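Local coordinates for phosphotriesterase homology protein (Escherichia coli, PDB 1BF6) that hydrolyses phosphorylated glyceryl acetates and also acts on aromatic acetates and propionates, using two zinc ions per subunit, at residues Asn49-Thr54 and Ala119-Glu124. Residues are numbered along the deposited sequence; the frame is centred on the assembly and turned at random.
Sequences NVIEMT and AGIIAE. With ZN (zinc ion), chain C; ZN (zinc ion), chain D.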
loop_
_atom_site.group_PDB
_atom_site.type_symbol
_atom_site.label_atom_id
_atom_site.label_comp_id
_atom_site.label_asym_id
_atom_site.label_seq_id
_atom_site.Cartn_x
_atom_site.Cartn_y
_atom_site.Cartn_z
ATOM N N ASN A 49 3.685 4.093 12.196
ATOM C CA ASN A 49 3.146 2.903 11.505
ATOM C C ASN A 49 3.504 2.821 10.023
ATOM O O ASN A 49 3.512 3.829 9.320
ATOM C CB ASN A 49 1.611 2.889 11.591
ATOM C CG ASN A 49 1.097 3.290 12.958
ATOM O OD1 ASN A 49 1.175 2.522 13.916
ATOM N ND2 ASN A 49 0.603 4.518 13.060
ATOM N N VAL A 50 3.691 1.593 9.539
ATOM C CA VAL A 50 3.985 1.337 8.127
ATOM C C VAL A 50 3.100 0.161 7.727
ATOM O O VAL A 50 3.148 -0.870 8.385
ATOM C CB VAL A 50 5.473 0.917 7.869
ATOM C CG1 VAL A 50 5.647 0.491 6.402
ATOM C CG2 VAL A 50 6.424 2.094 8.162
ATOM N N ILE A 51 2.297 0.349 6.680
ATOM C CA ILE A 51 1.415 -0.702 6.163
ATOM C C ILE A 51 2.218 -1.444 5.077
ATOM O O ILE A 51 2.452 -0.920 3.983
ATOM C CB ILE A 51 0.112 -0.121 5.551
ATOM C CG1 ILE A 51 -0.461 0.991 6.450
ATOM C CG2 ILE A 51 -0.943 -1.246 5.379
ATOM C CD1 ILE A 51 -0.758 0.575 7.894
ATOM N N GLU A 52 2.660 -2.647 5.418
ATOM C CA GLU A 52 3.469 -3.470 4.531
ATOM C C GLU A 52 2.603 -4.231 3.516
ATOM O O GLU A 52 1.723 -5.018 3.891
ATOM C CB GLU A 52 4.340 -4.384 5.387
ATOM C CG GLU A 52 5.774 -4.528 4.883
ATOM C CD GLU A 52 5.918 -5.592 3.819
ATOM O OE1 GLU A 52 4.968 -6.383 3.633
ATOM O OE2 GLU A 52 6.990 -5.653 3.176
ATOM N N MET A 53 2.906 -4.014 2.235
ATOM C CA MET A 53 2.158 -4.560 1.102
ATOM C C MET A 53 2.644 -5.843 0.432
ATOM O O MET A 53 2.163 -6.189 -0.656
ATOM C CB MET A 53 2.072 -3.478 0.026
ATOM C CG MET A 53 1.440 -2.168 0.485
ATOM S SD MET A 53 -0.372 -2.262 0.601
ATOM C CE MET A 53 -0.534 -2.430 2.288
ATOM N N THR A 54 3.598 -6.522 1.052
ATOM C CA THR A 54 4.163 -7.746 0.487
ATOM C C THR A 54 3.347 -8.965 0.916
ATOM O O THR A 54 3.422 -9.361 2.069
ATOM C CB THR A 54 5.637 -7.980 0.967
ATOM O OG1 THR A 54 6.419 -6.792 0.762
ATOM C CG2 THR A 54 6.283 -9.127 0.201
ATOM N N ALA A 119 -1.985 -11.047 9.563
ATOM C CA ALA A 119 -2.224 -10.047 8.532
ATOM C C ALA A 119 -3.327 -9.097 9.026
ATOM O O ALA A 119 -4.357 -9.541 9.562
ATOM C CB ALA A 119 -2.647 -10.710 7.222
ATOM N N GLY A 120 -3.084 -7.794 8.890
ATOM C CA GLY A 120 -4.058 -6.806 9.309
ATOM C C GLY A 120 -4.823 -6.170 8.167
ATOM O O GLY A 120 -5.726 -5.364 8.409
ATOM N N ILE A 121 -4.496 -6.533 6.923
ATOM C CA ILE A 121 -5.152 -5.970 5.744
ATOM C C ILE A 121 -5.023 -6.964 4.579
ATOM O O ILE A 121 -4.113 -7.794 4.579
ATOM C CB ILE A 121 -4.492 -4.581 5.356
ATOM C CG1 ILE A 121 -5.327 -3.828 4.324
ATOM C CG2 ILE A 121 -3.068 -4.787 4.829
ATOM C CD1 ILE A 121 -4.929 -2.353 4.172
ATOM N N ILE A 122 -5.989 -6.938 3.667
ATOM C CA ILE A 122 -5.995 -7.804 2.474
ATOM C C ILE A 122 -5.349 -6.895 1.448
ATOM O O ILE A 122 -5.964 -5.940 0.956
ATOM C CB ILE A 122 -7.425 -8.166 2.035
ATOM C CG1 ILE A 122 -8.113 -8.996 3.127
ATOM C CG2 ILE A 122 -7.398 -8.875 0.674
ATOM C CD1 ILE A 122 -9.607 -8.897 3.084
ATOM N N ALA A 123 -4.130 -7.234 1.056
ATOM C CA ALA A 123 -3.412 -6.302 0.177
ATOM C C ALA A 123 -2.160 -6.944 -0.431
ATOM O O ALA A 123 -1.795 -7.975 0.086
ATOM C CB ALA A 123 -2.870 -5.180 1.091
ATOM N N GLU A 124 -1.272 -6.363 -1.240
ATOM C CA GLU A 124 -1.660 -5.509 -2.274
ATOM C C GLU A 124 -2.335 -6.294 -3.405
ATOM O O GLU A 124 -1.632 -7.173 -3.919
ATOM C CB GLU A 124 -0.734 -4.423 -2.882
ATOM C CG GLU A 124 0.557 -5.011 -3.491
ATOM C CD GLU A 124 1.362 -3.776 -4.053
ATOM O OE1 GLU A 124 0.604 -3.328 -4.862
ATOM O OE2 GLU A 124 2.407 -3.891 -3.452
HETATM ZN ZN ZN C . 3.900 -2.044 -3.572
HETATM ZN ZN ZN D . 1.806 -2.048 -6.186
#
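The SD-CE end of Met53 lies over the methyl of Ala123, with Met53 CE 3.8 Å from Ala123 CB. Bends at chi2 (-77°) and chi3 (102°) fold the thioether back toward Ile51, and the same CE also approaches Ile121 CG2 at 4.3 Å. Further from the metals, Ile51 CG2 meets Ile121 CG2 at 4.2 Å, the two side chains crossing at about a right angle. Ser155 of strand 154-157 and Cys79 of strand 75-80 adjoin this apolar patch. It belongs to the interior of the TIM-barrel fold of the phosphotriesterase family: strand 75-80 pairs with strand 47-52, and the contact skips over it through side chains inside the barrel, Ile51 meeting the corner at Ile121, and Met53, just past its strand, Ala123 and Glu124. The metal centre sits beyond Met53 at the C-terminal ends of the strands. There the contact becomes polar. Met53 O accepts a weak hydrogen bond, 3.5 Å long though fairly straight, from Glu124 N, the amide of the cis peptide between Ala123 and Glu124. Glu124 CG is tucked between its own backbone N and carbonyl carbon (chi1 60°), and the extended chain beyond it passes Met53 CB, which lies 3.5 Å from Glu124 OE2. The carboxylate then bridges the two zinc ions, OE2 binding the zinc of chain C at 2.4 Å and OE1 that of chain D at 2.2 Å. His11, His13 and Asp242 complete the protein ligands of the first zinc, His157 and His185 those of the second. Thr54 OG1 hydrogen-bonds to His13 ND1 and to Glu52 OE2, a second-shell link that probably fixes the imidazole's rotation.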